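Alpha-fucosidase GH29 (Fusarium graminearum, PDB 4PSR) hydrolyses alpha-L-fucosides as a GH29 glycoside hydrolase, probably removing alpha-1,6-linked fucose from the reducing-end N-acetylglucosamine of glycoprotein glycans. Local coordinates at residues Ser131-Lys136 with His211-Asp216; Arg540-Ser545 with Lys563-Gly568; Thr551-Phe556 with Val577-Val582. All blocks are in the same frame, centred on the assembly; numbering follows the deposited sequence.

Contact 1: residues Ser131-Lys136 with His211-Asp216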
loop_
_atom_site.group_PDB
_atom_site.type_symbol
_atom_site.label_atom_id
_atom_site.label_comp_id
_atom_site.label_asym_id
_atom_site.label_seq_id
_atom_site.Cartn_x
_atom_site.Cartn_y
_atom_site.Cartn_z
ATOM N N SER A 131 21.218 -1.020 -10.155
ATOM C CA SER A 131 20.932 -1.912 -9.025
ATOM C C SER A 131 21.693 -1.412 -7.814
ATOM O O SER A 131 22.889 -1.269 -7.916
ATOM C CB SER A 131 21.391 -3.332 -9.317
ATOM O OG SER A 131 20.783 -3.855 -10.492
ATOM N N MET A 132 21.047 -1.156 -6.676
ATOM C CA MET A 132 21.737 -0.493 -5.567
ATOM C C MET A 132 22.304 -1.444 -4.512
ATOM O O MET A 132 22.694 -0.991 -3.410
ATOM C CB MET A 132 20.881 0.616 -4.993
ATOM C CG MET A 132 20.935 1.827 -5.941
ATOM S SD MET A 132 20.004 3.257 -5.350
ATOM C CE MET A 132 18.326 2.755 -5.811
ATOM N N TRP A 133 22.438 -2.716 -4.858
ATOM C CA TRP A 133 23.199 -3.690 -4.049
ATOM C C TRP A 133 24.501 -4.038 -4.803
ATOM O O TRP A 133 24.710 -3.624 -5.950
ATOM C CB TRP A 133 22.371 -4.943 -3.727
ATOM C CG TRP A 133 21.975 -5.734 -4.932
ATOM C CD1 TRP A 133 22.604 -6.847 -5.410
ATOM C CD2 TRP A 133 20.864 -5.486 -5.822
ATOM N NE1 TRP A 133 21.970 -7.297 -6.539
ATOM C CE2 TRP A 133 20.915 -6.470 -6.826
ATOM C CE3 TRP A 133 19.859 -4.500 -5.887
ATOM C CZ2 TRP A 133 19.983 -6.534 -7.863
ATOM C CZ3 TRP A 133 18.944 -4.546 -6.934
ATOM C CH2 TRP A 133 19.009 -5.566 -7.903
ATOM N N ASP A 134 25.387 -4.784 -4.150
ATOM C CA ASP A 134 26.621 -5.261 -4.764
ATOM C C ASP A 134 26.252 -6.373 -5.723
ATOM O O ASP A 134 26.073 -7.517 -5.306
ATOM C CB ASP A 134 27.546 -5.806 -3.672
ATOM C CG ASP A 134 28.938 -6.062 -4.174
ATOM O OD1 ASP A 134 29.147 -6.005 -5.397
ATOM O OD2 ASP A 134 29.823 -6.309 -3.333
ATOM N N SER A 135 26.112 -6.050 -7.003
ATOM C CA SER A 135 25.560 -6.971 -7.997
ATOM C C SER A 135 26.626 -7.513 -8.941
ATOM O O SER A 135 27.424 -6.741 -9.502
ATOM C CB SER A 135 24.480 -6.253 -8.805
ATOM O OG SER A 135 23.993 -7.055 -9.857
ATOM N N LYS A 136 26.659 -8.832 -9.085
ATOM C CA LYS A 136 27.487 -9.490 -10.104
ATOM C C LYS A 136 26.777 -9.463 -11.451
ATOM O O LYS A 136 27.419 -9.322 -12.486
ATOM C CB LYS A 136 27.841 -10.921 -9.697
ATOM C CG LYS A 136 28.651 -10.964 -8.398
ATOM C CD LYS A 136 28.892 -12.371 -7.872
ATOM C CE LYS A 136 29.471 -12.328 -6.455
ATOM N NZ LYS A 136 28.592 -11.593 -5.494
ATOM N N HIS A 211 16.280 -10.062 -9.355
ATOM C CA HIS A 211 15.485 -10.477 -8.201
ATOM C C HIS A 211 16.169 -11.555 -7.367
ATOM O O HIS A 211 16.234 -11.451 -6.147
ATOM C CB HIS A 211 14.147 -11.067 -8.630
ATOM C CG HIS A 211 13.024 -10.098 -8.763
ATOM N ND1 HIS A 211 12.785 -9.108 -7.833
ATOM C CD2 HIS A 211 12.025 -10.019 -9.674
ATOM C CE1 HIS A 211 11.678 -8.468 -8.162
ATOM N NE2 HIS A 211 11.194 -9.001 -9.276
ATOM N N ARG A 212 16.662 -12.591 -8.027
ATOM C CA ARG A 212 17.280 -13.724 -7.348
ATOM C C ARG A 212 18.494 -13.300 -6.517
ATOM O O ARG A 212 18.646 -13.696 -5.355
ATOM C CB ARG A 212 17.687 -14.789 -8.372
ATOM C CG ARG A 212 18.632 -15.841 -7.806
ATOM C CD ARG A 212 18.703 -17.094 -8.659
ATOM N NE ARG A 212 19.174 -16.775 -9.996
ATOM C CZ ARG A 212 19.471 -17.668 -10.929
ATOM N NH1 ARG A 212 19.885 -17.254 -12.115
ATOM N NH2 ARG A 212 19.342 -18.963 -10.684
ATOM N N GLU A 213 19.353 -12.497 -7.122
ATOM C CA GLU A 213 20.593 -12.048 -6.485
ATOM C C GLU A 213 20.237 -11.154 -5.302
ATOM O O GLU A 213 20.768 -11.309 -4.191
ATOM C CB GLU A 213 21.459 -11.296 -7.485
ATOM C CG GLU A 213 22.864 -10.940 -6.988
ATOM C CD GLU A 213 23.601 -10.177 -8.049
ATOM O OE1 GLU A 213 23.122 -9.069 -8.381
ATOM O OE2 GLU A 213 24.578 -10.705 -8.658
ATOM N N MET A 214 19.319 -10.207 -5.512
ATOM C CA MET A 214 18.933 -9.292 -4.448
ATOM C C MET A 214 18.312 -10.063 -3.293
ATOM O O MET A 214 18.616 -9.811 -2.119
ATOM C CB MET A 214 17.952 -8.215 -4.981
ATOM C CG MET A 214 17.338 -7.295 -3.889
ATOM S SD MET A 214 15.958 -8.041 -2.995
ATOM C CE MET A 214 14.729 -8.106 -4.304
ATOM N N LEU A 215 17.448 -11.025 -3.578
ATOM C CA LEU A 215 16.681 -11.613 -2.480
ATOM C C LEU A 215 17.525 -12.612 -1.673
ATOM O O LEU A 215 17.324 -12.744 -0.461
ATOM C CB LEU A 215 15.352 -12.187 -2.972
ATOM C CG LEU A 215 15.313 -13.501 -3.766
ATOM C CD1 LEU A 215 15.327 -14.714 -2.826
ATOM C CD2 LEU A 215 14.101 -13.560 -4.697
ATOM N N ASP A 216 18.480 -13.269 -2.325
ATOM C CA ASP A 216 19.432 -14.095 -1.597
ATOM C C ASP A 216 20.391 -13.230 -0.768
ATOM O O ASP A 216 20.873 -13.663 0.284
ATOM C CB ASP A 216 20.229 -14.999 -2.553
ATOM C CG ASP A 216 19.427 -16.191 -3.094
ATOM O OD1 ASP A 216 18.461 -16.660 -2.445
ATOM O OD2 ASP A 216 19.823 -16.684 -4.164
#
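Glu213 OE1 is gripped by two donors from the facing loop. Ser135 OG donates to Glu213 OE1 at 2.6 Å, on the syn lone pair. The indole NE1 of Trp133 reaches Glu213 OE1 from the anti side, tilted out of the carboxylate plane, at 2.8 Å, with an N-H...O angle of 157°. The acceptor lies near the ring plane, and the ring and carboxylate planes stand 77° apart. The other oxygen, Glu213 OE2, takes the backbone N of Lys136 at 2.8 Å. This donor comes from above the carboxylate plane. The next amide, Val137 N, also bonds to Glu213 OE2. Four donors thus fix the rotation of the carboxylate. The side chain reaches them because CG is anti to the backbone N (chi1 -172°) and the chain stays extended beyond it.

Both segments belong to the TIM-barrel domain. The loop 131-136 follows barrel strand 119-125, and Glu213 sits on helix 200-218, which precedes barrel strand 222-225. The contact therefore ties a loop after the second strand to the helix before the fourth.

Next to the polar group, Met214 CB lies over the centre of the Trp133 six-membered ring, 3.8 Å from its centroid, a CH-pi contact. Ser131 CB sits on the opposite face, offset toward the rim. The rest of Met214 turns away and packs on Ile168 and Met170 of strand 165-170.

Contact 2: residues Arg540-Ser545 with Lys563-Gly568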
loop_
_atom_site.group_PDB
_atom_site.type_symbol
_atom_site.label_atom_id
_atom_site.label_comp_id
_atom_site.label_asym_id
_atom_site.label_seq_id
_atom_site.Cartn_x
_atom_site.Cartn_y
_atom_site.Cartn_z
ATOM N N ARG A 540 -27.431 -18.865 5.300
ATOM C CA ARG A 540 -28.769 -19.452 5.429
ATOM C C ARG A 540 -29.894 -18.422 5.419
ATOM O O ARG A 540 -31.074 -18.777 5.389
ATOM C CB ARG A 540 -28.857 -20.312 6.701
ATOM C CG ARG A 540 -28.015 -21.604 6.667
ATOM C CD ARG A 540 -28.527 -22.621 5.661
ATOM N NE ARG A 540 -29.912 -22.351 5.290
ATOM C CZ ARG A 540 -30.977 -22.768 5.968
ATOM N NH1 ARG A 540 -32.189 -22.440 5.541
ATOM N NH2 ARG A 540 -30.836 -23.504 7.067
ATOM N N SER A 541 -29.555 -17.138 5.449
ATOM C CA SER A 541 -30.551 -16.095 5.290
ATOM C C SER A 541 -29.870 -14.791 4.848
ATOM O O SER A 541 -28.653 -14.624 4.994
ATOM C CB SER A 541 -31.406 -15.889 6.559
ATOM O OG SER A 541 -30.641 -15.471 7.684
ATOM N N ILE A 542 -30.681 -13.899 4.299
ATOM C CA ILE A 542 -30.219 -12.589 3.871
ATOM C C ILE A 542 -31.312 -11.572 4.130
ATOM O O ILE A 542 -32.503 -11.845 3.881
ATOM C CB ILE A 542 -29.846 -12.604 2.385
ATOM C CG1 ILE A 542 -29.354 -11.220 1.925
ATOM C CG2 ILE A 542 -31.018 -13.052 1.527
ATOM C CD1 ILE A 542 -28.676 -11.258 0.571
ATOM N N ARG A 543 -30.923 -10.410 4.641
ATOM C CA ARG A 543 -31.808 -9.267 4.755
ATOM C C ARG A 543 -31.399 -8.213 3.723
ATOM O O ARG A 543 -30.265 -7.704 3.755
ATOM C CB ARG A 543 -31.768 -8.657 6.142
ATOM C CG ARG A 543 -32.891 -7.666 6.375
ATOM C CD ARG A 543 -33.187 -7.522 7.859
ATOM N NE ARG A 543 -31.963 -7.390 8.644
ATOM C CZ ARG A 543 -31.826 -7.783 9.904
ATOM N NH1 ARG A 543 -30.667 -7.594 10.520
ATOM N NH2 ARG A 543 -32.837 -8.359 10.548
ATOM N N VAL A 544 -32.318 -7.909 2.815
ATOM C CA VAL A 544 -32.079 -6.951 1.738
ATOM C C VAL A 544 -32.754 -5.639 2.133
ATOM O O VAL A 544 -33.923 -5.608 2.530
ATOM C CB VAL A 544 -32.654 -7.478 0.414
ATOM C CG1 VAL A 544 -32.501 -6.424 -0.703
ATOM C CG2 VAL A 544 -31.999 -8.799 0.004
ATOM N N SER A 545 -32.034 -4.526 2.064
ATOM C CA SER A 545 -32.608 -3.251 2.450
ATOM C C SER A 545 -33.657 -2.767 1.456
ATOM O O SER A 545 -33.682 -3.178 0.292
ATOM C CB SER A 545 -31.500 -2.193 2.574
ATOM O OG SER A 545 -30.538 -2.596 3.528
ATOM N N LYS A 563 -30.608 -16.045 -8.635
ATOM C CA LYS A 563 -31.907 -15.779 -8.031
ATOM C C LYS A 563 -31.925 -14.346 -7.538
ATOM O O LYS A 563 -31.007 -13.941 -6.840
ATOM C CB LYS A 563 -32.130 -16.713 -6.844
ATOM C CG LYS A 563 -33.488 -16.569 -6.185
ATOM C CD LYS A 563 -33.655 -17.536 -5.021
ATOM C CE LYS A 563 -35.102 -17.556 -4.535
ATOM N NZ LYS A 563 -35.288 -18.408 -3.326
ATOM N N GLU A 564 -32.966 -13.592 -7.886
ATOM C CA GLU A 564 -33.080 -12.197 -7.483
ATOM C C GLU A 564 -33.999 -12.077 -6.281
ATOM O O GLU A 564 -35.084 -12.671 -6.257
ATOM C CB GLU A 564 -33.607 -11.350 -8.637
ATOM C CG GLU A 564 -33.144 -9.909 -8.613
ATOM C CD GLU A 564 -33.659 -9.114 -9.797
ATOM O OE1 GLU A 564 -33.029 -9.166 -10.880
ATOM O OE2 GLU A 564 -34.693 -8.431 -9.643
ATOM N N LEU A 565 -33.573 -11.315 -5.275
ATOM C CA LEU A 565 -34.361 -11.113 -4.058
ATOM C C LEU A 565 -34.570 -9.635 -3.801
ATOM O O LEU A 565 -33.620 -8.844 -3.841
ATOM C CB LEU A 565 -33.651 -11.745 -2.855
ATOM C CG LEU A 565 -33.393 -13.247 -2.930
ATOM C CD1 LEU A 565 -32.444 -13.687 -1.811
ATOM C CD2 LEU A 565 -34.721 -13.997 -2.845
ATOM N N SER A 566 -35.812 -9.249 -3.540
ATOM C CA SER A 566 -36.148 -7.872 -3.250
ATOM C C SER A 566 -36.051 -7.589 -1.740
ATOM O O SER A 566 -35.651 -8.456 -0.941
ATOM C CB SER A 566 -37.549 -7.539 -3.767
ATOM O OG SER A 566 -38.514 -8.411 -3.210
ATOM N N ALA A 567 -36.423 -6.380 -1.356
ATOM C CA ALA A 567 -36.302 -5.932 0.026
ATOM C C ALA A 567 -37.041 -6.851 1.002
ATOM O O ALA A 567 -38.181 -7.257 0.745
ATOM C CB ALA A 567 -36.813 -4.526 0.167
ATOM N N GLY A 568 -36.380 -7.167 2.115
ATOM C CA GLY A 568 -36.952 -8.002 3.161
ATOM C C GLY A 568 -35.986 -9.075 3.608
ATOM O O GLY A 568 -34.845 -9.132 3.154
#
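Val544 and Gly568 pair through two backbone hydrogen bonds. Val544 N donates to Gly568 O at 2.8 Å in a nearly straight bond, 174° at the hydrogen. Gly568 N returns a bond to Val544 O at 2.9 Å. Together they make an antiparallel hydrogen-bonded pair. Gly568 has a positive phi, 133°, where a CB would press on the carbonyl O of Ala567.

Two weaker CA-H...O contacts flank the pair. Arg543 CA lies 3.4 Å from Gly568 O, and Ala567 CA lies 3.5 Å from Val544 O. Each carbonyl thus meets one N-H and one C-H from the other segment.

The apolar contacts involve Ile542, Val544 and Leu565. Ile542 CG2 meets Leu565 CD1 at 3.7 Å, and the two side chains pass each other at a slant. Ile542 CG1 is anti to the backbone N (chi1 -180°), which leaves the CG2 branch to make this touch. Val544 packs over the link that leads to Gly568, and its CG2 lies loosely by Leu565 CB. Val544 CB is 3.4 Å from Ser566 O, and both methyls lie near that same carbonyl. At the end of the contact Ala567 CB packs on Ser545 O at 3.4 Å.

Charged and polar ends look elsewhere. Arg543 points away from the second segment at CB, and its NH2 forms a salt bridge with Glu569. Ser545 OG bonds to Pro500 O.

Strand 562-565 lies in one four-stranded antiparallel sheet, and 568-571 lies beside 541-544 in another. Between strands 562-565 and 568-571 the chain passes from one sheet to the other. Ile542 and Leu565 meet between the sheets, consistent with a beta sandwich.

Contact 3: residues Thr551-Phe556 with Val577-Val582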
loop_
_atom_site.group_PDB
_atom_site.type_symbol
_atom_site.label_atom_id
_atom_site.label_comp_id
_atom_site.label_asym_id
_atom_site.label_seq_id
_atom_site.Cartn_x
_atom_site.Cartn_y
_atom_site.Cartn_z
ATOM N N THR A 551 -28.816 -10.292 -5.980
ATOM C CA THR A 551 -28.821 -11.414 -6.895
ATOM C C THR A 551 -27.806 -12.427 -6.407
ATOM O O THR A 551 -26.620 -12.108 -6.250
ATOM C CB THR A 551 -28.517 -10.930 -8.317
ATOM O OG1 THR A 551 -29.459 -9.915 -8.660
ATOM C CG2 THR A 551 -28.611 -12.049 -9.315
ATOM N N LEU A 552 -28.284 -13.636 -6.105
ATOM C CA LEU A 552 -27.441 -14.706 -5.603
ATOM C C LEU A 552 -27.028 -15.568 -6.764
ATOM O O LEU A 552 -27.870 -15.922 -7.585
ATOM C CB LEU A 552 -28.214 -15.612 -4.633
ATOM C CG LEU A 552 -28.939 -14.946 -3.483
ATOM C CD1 LEU A 552 -29.653 -15.987 -2.614
ATOM C CD2 LEU A 552 -27.959 -14.181 -2.669
ATOM N N PHE A 553 -25.748 -15.918 -6.826
ATOM C CA PHE A 553 -25.223 -16.813 -7.849
ATOM C C PHE A 553 -24.679 -18.089 -7.231
ATOM O O PHE A 553 -24.052 -18.045 -6.176
ATOM C CB PHE A 553 -24.067 -16.145 -8.605
ATOM C CG PHE A 553 -24.496 -15.052 -9.526
ATOM C CD1 PHE A 553 -24.652 -13.759 -9.061
ATOM C CD2 PHE A 553 -24.713 -15.308 -10.867
ATOM C CE1 PHE A 553 -25.033 -12.749 -9.915
ATOM C CE2 PHE A 553 -25.096 -14.292 -11.721
ATOM C CZ PHE A 553 -25.258 -13.020 -11.241
ATOM N N SER A 554 -24.844 -19.226 -7.906
ATOM C CA SER A 554 -24.278 -20.472 -7.386
ATOM C C SER A 554 -22.754 -20.545 -7.506
ATOM O O SER A 554 -22.088 -21.176 -6.693
ATOM C CB SER A 554 -24.899 -21.690 -8.087
ATOM O OG SER A 554 -24.805 -21.599 -9.498
ATOM N N GLY A 555 -22.210 -19.889 -8.522
ATOM C CA GLY A 555 -20.799 -19.968 -8.813
ATOM C C GLY A 555 -19.951 -19.076 -7.920
ATOM O O GLY A 555 -20.467 -18.185 -7.233
ATOM N N PHE A 556 -18.652 -19.344 -7.974
ATOM C CA PHE A 556 -17.587 -18.682 -7.200
ATOM C C PHE A 556 -17.535 -17.177 -7.516
ATOM O O PHE A 556 -17.270 -16.353 -6.624
ATOM C CB PHE A 556 -16.289 -19.419 -7.610
ATOM C CG PHE A 556 -15.000 -18.929 -6.982
ATOM C CD1 PHE A 556 -14.609 -19.336 -5.709
ATOM C CD2 PHE A 556 -14.106 -18.173 -7.732
ATOM C CE1 PHE A 556 -13.378 -18.912 -5.158
ATOM C CE2 PHE A 556 -12.879 -17.759 -7.200
ATOM C CZ PHE A 556 -12.511 -18.137 -5.920
ATOM N N VAL A 577 -25.277 -20.712 -2.382
ATOM C CA VAL A 577 -24.703 -19.427 -2.810
ATOM C C VAL A 577 -23.197 -19.505 -2.922
ATOM O O VAL A 577 -22.542 -20.023 -2.035
ATOM C CB VAL A 577 -25.003 -18.306 -1.811
ATOM C CG1 VAL A 577 -24.439 -16.976 -2.336
ATOM C CG2 VAL A 577 -26.480 -18.186 -1.580
ATOM N N GLY A 578 -22.654 -18.964 -4.010
ATOM C CA GLY A 578 -21.215 -18.789 -4.147
ATOM C C GLY A 578 -20.788 -17.321 -4.217
ATOM O O GLY A 578 -19.654 -16.986 -3.878
ATOM N N SER A 579 -21.682 -16.466 -4.672
ATOM C CA SER A 579 -21.364 -15.052 -4.882
ATOM C C SER A 579 -22.650 -14.235 -4.948
ATOM O O SER A 579 -23.738 -14.777 -5.219
ATOM C CB SER A 579 -20.489 -14.859 -6.139
ATOM O OG SER A 579 -21.048 -15.478 -7.291
ATOM N N ILE A 580 -22.541 -12.934 -4.693
ATOM C CA ILE A 580 -23.714 -12.066 -4.572
ATOM C C ILE A 580 -23.478 -10.699 -5.206
ATOM O O ILE A 580 -22.397 -10.133 -5.044
ATOM C CB ILE A 580 -24.096 -11.840 -3.079
ATOM C CG1 ILE A 580 -24.350 -13.179 -2.365
ATOM C CG2 ILE A 580 -25.307 -10.894 -2.966
ATOM C CD1 ILE A 580 -24.472 -13.067 -0.842
ATOM N N VAL A 581 -24.476 -10.179 -5.918
ATOM C CA VAL A 581 -24.453 -8.817 -6.450
ATOM C C VAL A 581 -25.569 -8.030 -5.792
ATOM O O VAL A 581 -26.738 -8.413 -5.873
ATOM C CB VAL A 581 -24.663 -8.788 -7.978
ATOM C CG1 VAL A 581 -24.672 -7.342 -8.521
ATOM C CG2 VAL A 581 -23.593 -9.608 -8.657
ATOM N N VAL A 582 -25.219 -6.933 -5.138
ATOM C CA VAL A 582 -26.187 -6.114 -4.434
ATOM C C VAL A 582 -26.346 -4.825 -5.250
ATOM O O VAL A 582 -25.359 -4.158 -5.545
ATOM C CB VAL A 582 -25.704 -5.851 -3.016
ATOM C CG1 VAL A 582 -26.741 -5.068 -2.241
ATOM C CG2 VAL A 582 -25.396 -7.189 -2.322
HETATM O O HOH W 1 -28.530 -7.398 -7.902
#
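Phe553 and Ser579 form a hydrogen-bonded pair in an antiparallel sheet, and a classic beta bulge ends the pairing: Gly578 and Ser579 both face Phe553. Phe553 O accepts from Gly578 N at 2.7 Å and from Ser579 N at 3.2 Å. Phe553 N donates to Ser579 O.

The Phe553 side chain runs along the face shared with Thr551, Ser579 and Val581. Its CB rests 3.4 Å from Ser579 OG, and CG also lies near that hydroxyl. With CG beside the backbone N (chi1 -72°), the ring leans toward the Thr551 and Val581 end. CD1 passes by Ser579 O, which lies at the ring edge. Farther out, CE1 touches Val581 CG2 at 3.7 Å, approached obliquely. Mannose residues of a protein-attached glycan touch Thr551, Phe553 and Val581 on this face.

On the other face Leu552 and Ile580 lie side by side, with Leu552 CD2 3.8 Å from Ile580 CG1. Leu552 CD1 reaches Val577 CG2.

From the bulge, Ser579 OG donates to Gly555 O at 2.8 Å, from above the carbonyl plane, and also bonds to Phe558 N. At the far end one water donates to Val581 O at 2.9 Å and lies 2.8 Å from Thr551 OG1.

Overall arrangement
Contact 1 stands apart from the other two. Its centre is 54 Å from that of contact 2, on the opposite side of the chain's centre, and 46 Å from that of contact 3. It lies in the TIM-barrel domain, which also holds the residues around the bound fucose, such as His126, His127 and Asp226. Contacts 2 and 3 are close, with centres 12 Å apart, and their segments alternate along the chain. Strands 562-565 and 548-553 are neighbours in one sheet. Lys563 O lies 2.8 Å from Leu552 N, a probable hydrogen bond, and Leu565 CD1 packs on Leu552 CD1. Mannoses of the attached glycan touch contact 3; the Leu565 side chain is about 11 Å from a mannose.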